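Local atomic coordinates of zinc transport transcriptional regulator (Lactococcus lactis subsp. lactis, PDB entry 5YHY), a protein that binds zinc and probably acts as a DNA-binding transcriptional regulator of the MarR family that responds to zinc. Residues H42-L47 / Q78-S83; M16-N21 / I25-S30. The protein carries 1 engineered substitution. All blocks are in the same frame, centred on the assembly; numbering follows the deposited sequence.

How the interactions relate
Interaction 2 comes first along the chain and closes before interaction 1 opens. It folds the loop after helix 4-19 back onto that helix's end, next to the second subunit, whereas interaction 1 ties helix 38-49 to strand 81-85 inside the winged helix-turn-helix part. Their centres are about 24 Å apart and their nearest atoms about 6 Å apart, without touching. Zinc lies between them: His42 of 42-47 binds it, and the side chain of Leu26 in 25-30 comes to about 4 Å from it. Helix 102-123 packs against both contacts. The metal site thus sits between subunit interface and DNA-binding fold, consistent with zinc influencing how the two are set.

Interaction 1. Residues H42-L47 / Q78-S83; sequences HILMLL and QELIKS. With ZN (zinc ion), chain B.
In the winged helix-turn-helix domain of this MarR-family protein, helix 38-49 packs against the start of the wing through Leu44, Leu47 and Ile81. The methyl CG2 of Ile81 is the meeting point: Leu44 CD2 approaches it to 3.6 Å, and Leu47 CD1, about one helical turn further on, lies 3.7 Å from the same CG2. Leu44 crosses the isoleucine obliquely, Leu47 at about a right angle. Ile81 points toward the helix, and with CG1 between the backbone N and the carbonyl carbon (chi1 61°) its CG2, anti to the carbonyl carbon, is the methyl that meets the leucines. Leu44 CD2 also reaches Leu80, 4.3 Å from its CB and 4.0 Å from its backbone O. This turn into strand 81-85 follows a Schellman motif at the end of helix 65-77, with Glu79 at positive phi; the strand then pairs with 93-97 to form the antiparallel wing. Leu97 of that partner strand touches both leucines, while Leu72 and Leu75 of helix 65-77 pack on Ile81, so the contact is buried, and the side chains that meet in it are apolar. From the beginning of 42-47, His42 reaches the zinc ion through NE2, 2.0 Å from the metal. Glu24, His108 and His112 complete the site, which links this helix to helix 102-123.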
loop_
_atom_site.group_PDB
_atom_site.type_symbol
_atom_site.label_atom_id
_atom_site.label_comp_id
_atom_site.label_asym_id
_atom_site.label_seq_id
_atom_site.Cartn_x
_atom_site.Cartn_y
_atom_site.Cartn_z
ATOM N N HIS A 42 -4.797 3.413 -19.121
ATOM C CA HIS A 42 -3.878 2.645 -19.945
ATOM C C HIS A 42 -4.374 2.451 -21.370
ATOM O O HIS A 42 -3.573 2.395 -22.294
ATOM C CB HIS A 42 -3.521 1.330 -19.265
ATOM C CG HIS A 42 -2.851 1.534 -17.949
ATOM N ND1 HIS A 42 -2.666 0.515 -17.041
ATOM C CD2 HIS A 42 -2.342 2.650 -17.373
ATOM C CE1 HIS A 42 -2.061 0.989 -15.967
ATOM N NE2 HIS A 42 -1.859 2.284 -16.141
ATOM N N ILE A 43 -5.691 2.391 -21.548
ATOM C CA ILE A 43 -6.228 2.392 -22.898
ATOM C C ILE A 43 -5.858 3.695 -23.599
ATOM O O ILE A 43 -5.427 3.686 -24.751
ATOM C CB ILE A 43 -7.747 2.176 -22.897
ATOM C CG1 ILE A 43 -8.045 0.722 -22.489
ATOM C CG2 ILE A 43 -8.340 2.493 -24.284
ATOM C CD1 ILE A 43 -9.511 0.381 -22.478
ATOM N N LEU A 44 -5.983 4.812 -22.894
ATOM C CA LEU A 44 -5.648 6.094 -23.503
ATOM C C LEU A 44 -4.175 6.153 -23.903
ATOM O O LEU A 44 -3.847 6.618 -24.991
ATOM C CB LEU A 44 -6.009 7.258 -22.586
ATOM C CG LEU A 44 -7.488 7.439 -22.264
ATOM C CD1 LEU A 44 -7.631 8.682 -21.411
ATOM C CD2 LEU A 44 -8.329 7.572 -23.527
ATOM N N MET A 45 -3.292 5.636 -23.046
ATOM C CA MET A 45 -1.875 5.568 -23.396
ATOM C C MET A 45 -1.628 4.720 -24.626
ATOM O O MET A 45 -0.798 5.055 -25.463
ATOM C CB MET A 45 -1.036 5.024 -22.232
ATOM C CG MET A 45 -0.796 6.034 -21.137
ATOM S SD MET A 45 0.223 5.391 -19.785
ATOM C CE MET A 45 1.694 4.881 -20.654
ATOM N N LEU A 46 -2.334 3.598 -24.726
ATOM C CA LEU A 46 -2.175 2.725 -25.868
ATOM C C LEU A 46 -2.631 3.433 -27.156
ATOM O O LEU A 46 -1.950 3.383 -28.179
ATOM C CB LEU A 46 -2.944 1.418 -25.640
ATOM C CG LEU A 46 -2.889 0.409 -26.776
ATOM C CD1 LEU A 46 -1.449 0.062 -27.133
ATOM C CD2 LEU A 46 -3.679 -0.852 -26.412
ATOM N N LEU A 47 -3.772 4.113 -27.087
ATOM C CA LEU A 47 -4.333 4.766 -28.269
ATOM C C LEU A 47 -3.501 5.965 -28.719
ATOM O O LEU A 47 -3.510 6.319 -29.900
ATOM C CB LEU A 47 -5.790 5.170 -28.031
ATOM C CG LEU A 47 -6.726 3.990 -27.767
ATOM C CD1 LEU A 47 -8.152 4.519 -27.637
ATOM C CD2 LEU A 47 -6.631 2.950 -28.878
ATOM N N GLN A 78 -17.327 9.693 -21.677
ATOM C CA GLN A 78 -16.599 10.900 -21.296
ATOM C C GLN A 78 -15.988 11.619 -22.500
ATOM O O GLN A 78 -15.244 12.589 -22.344
ATOM C CB GLN A 78 -15.507 10.552 -20.275
ATOM C CG GLN A 78 -16.044 9.969 -18.976
ATOM C CD GLN A 78 -16.904 10.957 -18.210
ATOM O OE1 GLN A 78 -16.516 12.110 -18.014
ATOM N NE2 GLN A 78 -18.082 10.515 -17.782
ATOM N N GLU A 79 -16.293 11.128 -23.696
ATOM C CA GLU A 79 -15.826 11.735 -24.939
ATOM C C GLU A 79 -14.305 11.833 -25.021
ATOM O O GLU A 79 -13.748 12.797 -25.556
ATOM C CB GLU A 79 -16.507 13.094 -25.160
ATOM C CG GLU A 79 -18.015 12.952 -25.288
ATOM C CD GLU A 79 -18.736 14.276 -25.421
ATOM O OE1 GLU A 79 -18.197 15.299 -24.957
ATOM O OE2 GLU A 79 -19.845 14.285 -25.989
ATOM N N LEU A 80 -13.651 10.802 -24.492
ATOM C CA LEU A 80 -12.199 10.706 -24.467
ATOM C C LEU A 80 -11.668 9.854 -25.618
ATOM O O LEU A 80 -10.491 9.944 -25.980
ATOM C CB LEU A 80 -11.732 10.139 -23.123
ATOM C CG LEU A 80 -11.853 11.108 -21.944
ATOM C CD1 LEU A 80 -11.714 10.389 -20.612
ATOM C CD2 LEU A 80 -10.811 12.211 -22.090
ATOM N N ILE A 81 -12.540 9.026 -26.193
ATOM C CA ILE A 81 -12.166 8.226 -27.357
ATOM C C ILE A 81 -13.315 8.255 -28.343
ATOM O O ILE A 81 -14.436 8.622 -27.979
ATOM C CB ILE A 81 -11.873 6.754 -26.998
ATOM C CG1 ILE A 81 -13.119 6.090 -26.402
ATOM C CG2 ILE A 81 -10.681 6.664 -26.036
ATOM C CD1 ILE A 81 -12.914 4.634 -25.991
ATOM N N LYS A 82 -13.026 7.856 -29.574
ATOM C CA LYS A 82 -14.026 7.812 -30.637
ATOM C C LYS A 82 -13.778 6.605 -31.537
ATOM O O LYS A 82 -12.628 6.241 -31.825
ATOM C CB LYS A 82 -14.001 9.113 -31.450
ATOM C CG LYS A 82 -12.637 9.450 -32.057
ATOM C CD LYS A 82 -12.666 10.823 -32.732
ATOM C CE LYS A 82 -11.278 11.243 -33.203
ATOM N NZ LYS A 82 -10.710 10.320 -34.220
ATOM N N SER A 83 -14.859 5.981 -31.991
ATOM C CA SER A 83 -14.746 4.830 -32.860
ATOM C C SER A 83 -14.774 5.213 -34.336
ATOM O O SER A 83 -15.327 6.248 -34.724
ATOM C CB SER A 83 -15.877 3.843 -32.573
ATOM O OG SER A 83 -17.143 4.446 -32.850
HETATM ZN ZN ZN B . -1.080 3.774 -14.991
#

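Interaction 2. Residues M16-N21 / I25-S30; sequences MQFAEN and ILLGKS. Engineered in segment 25-30: Ser30 (natural residue Cys).
With chi1 at -177°, the Phe18 side chain extends opposite its own amide nitrogen, sending the ring from the last turn of helix 4-19 to the returning loop, while Ile25, with CG1 anti to the carbonyl carbon (chi1 -61°) and its second torsion folded too (chi2 -65°), brings CD1 back to the helix. There CD1 meets the ring at its edge, close to the ring plane, 3.8 Å from Phe18 CD1. The same methyl lies 3.6 Å from Ala19 CB, so one isoleucine branch touches neighbouring residues of the helix end. Its other branch follows the ring outward, Ile25 CG2 lying 4.0 Å from Phe18 CE1. At the far end of the ring, Leu26 O also comes in near the ring plane, 3.5 Å from Phe18 CZ. The Leu27 side chain runs at about a right angle to that of Phe18, its CD2 4.1 Å from Phe18 CZ, neither over the face nor at the edge. Replacing Phe18 by an alanine removes the ring, and would probably leave CG2 of Ile25 and CD2 of Leu27 without their aromatic partner and open a gap between helix and loop. In the second subunit, Phe145 meets Phe18 edge-to-face and Met16 rests on Ala19 and Ile25. Within the chain, Lys22 makes a cation-pi contact with Phe18, and Leu27 N donates a hydrogen bond to Thr115 OG1 of helix 102-123. Segment 25-30 ends at the engineered Ser30, naturally a cysteine, within the loop leading on to helix 38-49; with helix 4-19 it belongs to the dimer interface beside the zinc site of this MarR-family regulator.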
loop_
_atom_site.group_PDB
_atom_site.type_symbol
_atom_site.label_atom_id
_atom_site.label_comp_id
_atom_site.label_asym_id
_atom_site.label_seq_id
_atom_site.Cartn_x
_atom_site.Cartn_y
_atom_site.Cartn_z
ATOM N N MET A 16 1.750 1.751 2.519
ATOM C CA MET A 16 0.314 1.769 2.774
ATOM C C MET A 16 -0.215 3.197 2.819
ATOM O O MET A 16 -1.226 3.509 2.185
ATOM C CB MET A 16 -0.023 1.048 4.084
ATOM C CG MET A 16 -1.435 1.348 4.570
ATOM S SD MET A 16 -1.911 0.367 6.006
ATOM C CE MET A 16 -2.515 -1.117 5.203
ATOM N N GLN A 17 0.467 4.062 3.563
ATOM C CA GLN A 17 0.049 5.461 3.686
ATOM C C GLN A 17 0.014 6.173 2.342
ATOM O O GLN A 17 -0.917 6.929 2.041
ATOM C CB GLN A 17 0.984 6.218 4.627
ATOM C CG GLN A 17 0.950 5.710 6.056
ATOM C CD GLN A 17 1.886 6.485 6.961
ATOM O OE1 GLN A 17 2.256 7.626 6.665
ATOM N NE2 GLN A 17 2.283 5.866 8.070
ATOM N N PHE A 18 1.046 5.946 1.539
ATOM C CA PHE A 18 1.150 6.590 0.241
ATOM C C PHE A 18 0.061 6.071 -0.694
ATOM O O PHE A 18 -0.447 6.811 -1.542
ATOM C CB PHE A 18 2.536 6.330 -0.350
ATOM C CG PHE A 18 2.782 7.018 -1.663
ATOM C CD1 PHE A 18 2.446 6.402 -2.856
ATOM C CD2 PHE A 18 3.368 8.274 -1.707
ATOM C CE1 PHE A 18 2.684 7.033 -4.069
ATOM C CE2 PHE A 18 3.606 8.904 -2.919
ATOM C CZ PHE A 18 3.261 8.281 -4.096
ATOM N N ALA A 19 -0.303 4.802 -0.525
ATOM C CA ALA A 19 -1.195 4.131 -1.470
ATOM C C ALA A 19 -2.663 4.453 -1.225
ATOM O O ALA A 19 -3.496 4.276 -2.109
ATOM C CB ALA A 19 -0.982 2.629 -1.416
ATOM N N GLU A 20 -2.972 4.906 -0.017
ATOM C CA GLU A 20 -4.358 5.137 0.368
ATOM C C GLU A 20 -5.072 6.059 -0.621
ATOM O O GLU A 20 -4.578 7.137 -0.942
ATOM C CB GLU A 20 -4.431 5.709 1.783
ATOM C CG GLU A 20 -5.801 5.554 2.422
ATOM C CD GLU A 20 -5.837 6.047 3.852
ATOM O OE1 GLU A 20 -4.818 6.608 4.316
ATOM O OE2 GLU A 20 -6.886 5.874 4.510
ATOM N N ASN A 21 -6.227 5.607 -1.105
ATOM C CA ASN A 21 -7.056 6.375 -2.038
ATOM C C ASN A 21 -6.468 6.532 -3.445
ATOM O O ASN A 21 -6.799 7.486 -4.158
ATOM C CB ASN A 21 -7.399 7.750 -1.454
ATOM C CG ASN A 21 -8.142 7.655 -0.133
ATOM O OD1 ASN A 21 -8.955 6.750 0.075
ATOM N ND2 ASN A 21 -7.864 8.589 0.770
ATOM N N ILE A 25 0.432 3.119 -7.731
ATOM C CA ILE A 25 1.557 3.796 -7.100
ATOM C C ILE A 25 2.351 4.546 -8.171
ATOM O O ILE A 25 3.058 3.943 -8.975
ATOM C CB ILE A 25 2.475 2.804 -6.363
ATOM C CG1 ILE A 25 1.709 2.089 -5.243
ATOM C CG2 ILE A 25 3.698 3.528 -5.791
ATOM C CD1 ILE A 25 1.264 3.003 -4.142
ATOM N N LEU A 26 2.214 5.868 -8.182
ATOM C CA LEU A 26 2.909 6.705 -9.153
ATOM C C LEU A 26 3.584 7.860 -8.439
ATOM O O LEU A 26 2.994 8.471 -7.544
ATOM C CB LEU A 26 1.930 7.256 -10.192
ATOM C CG LEU A 26 1.331 6.192 -11.108
ATOM C CD1 LEU A 26 0.162 6.770 -11.901
ATOM C CD2 LEU A 26 2.384 5.622 -12.040
ATOM N N LEU A 27 4.815 8.154 -8.845
ATOM C CA LEU A 27 5.587 9.255 -8.259
ATOM C C LEU A 27 5.556 10.488 -9.136
ATOM O O LEU A 27 5.244 10.411 -10.321
ATOM C CB LEU A 27 7.047 8.843 -8.081
ATOM C CG LEU A 27 7.298 7.746 -7.052
ATOM C CD1 LEU A 27 8.737 7.232 -7.152
ATOM C CD2 LEU A 27 7.004 8.261 -5.658
ATOM N N GLY A 28 5.916 11.626 -8.549
ATOM C CA GLY A 28 6.020 12.869 -9.292
ATOM C C GLY A 28 4.661 13.400 -9.692
ATOM O O GLY A 28 4.543 14.241 -10.587
ATOM N N LYS A 29 3.625 12.904 -9.027
ATOM C CA LYS A 29 2.260 13.283 -9.345
ATOM C C LYS A 29 1.638 14.019 -8.162
ATOM O O LYS A 29 1.765 13.585 -7.017
ATOM C CB LYS A 29 1.444 12.032 -9.661
ATOM C CG LYS A 29 -0.018 12.290 -9.961
ATOM C CD LYS A 29 -0.701 11.002 -10.389
ATOM C CE LYS A 29 -2.190 11.217 -10.613
ATOM N NZ LYS A 29 -2.866 9.984 -11.112
ATOM N N SER A 30 0.972 15.137 -8.432
ATOM C CA SER A 30 0.274 15.858 -7.373
ATOM C C SER A 30 -1.019 15.146 -6.986
ATOM O O SER A 30 -1.603 14.415 -7.792
ATOM C CB SER A 30 -0.026 17.298 -7.796
ATOM O OG SER A 30 1.127 18.105 -7.680
#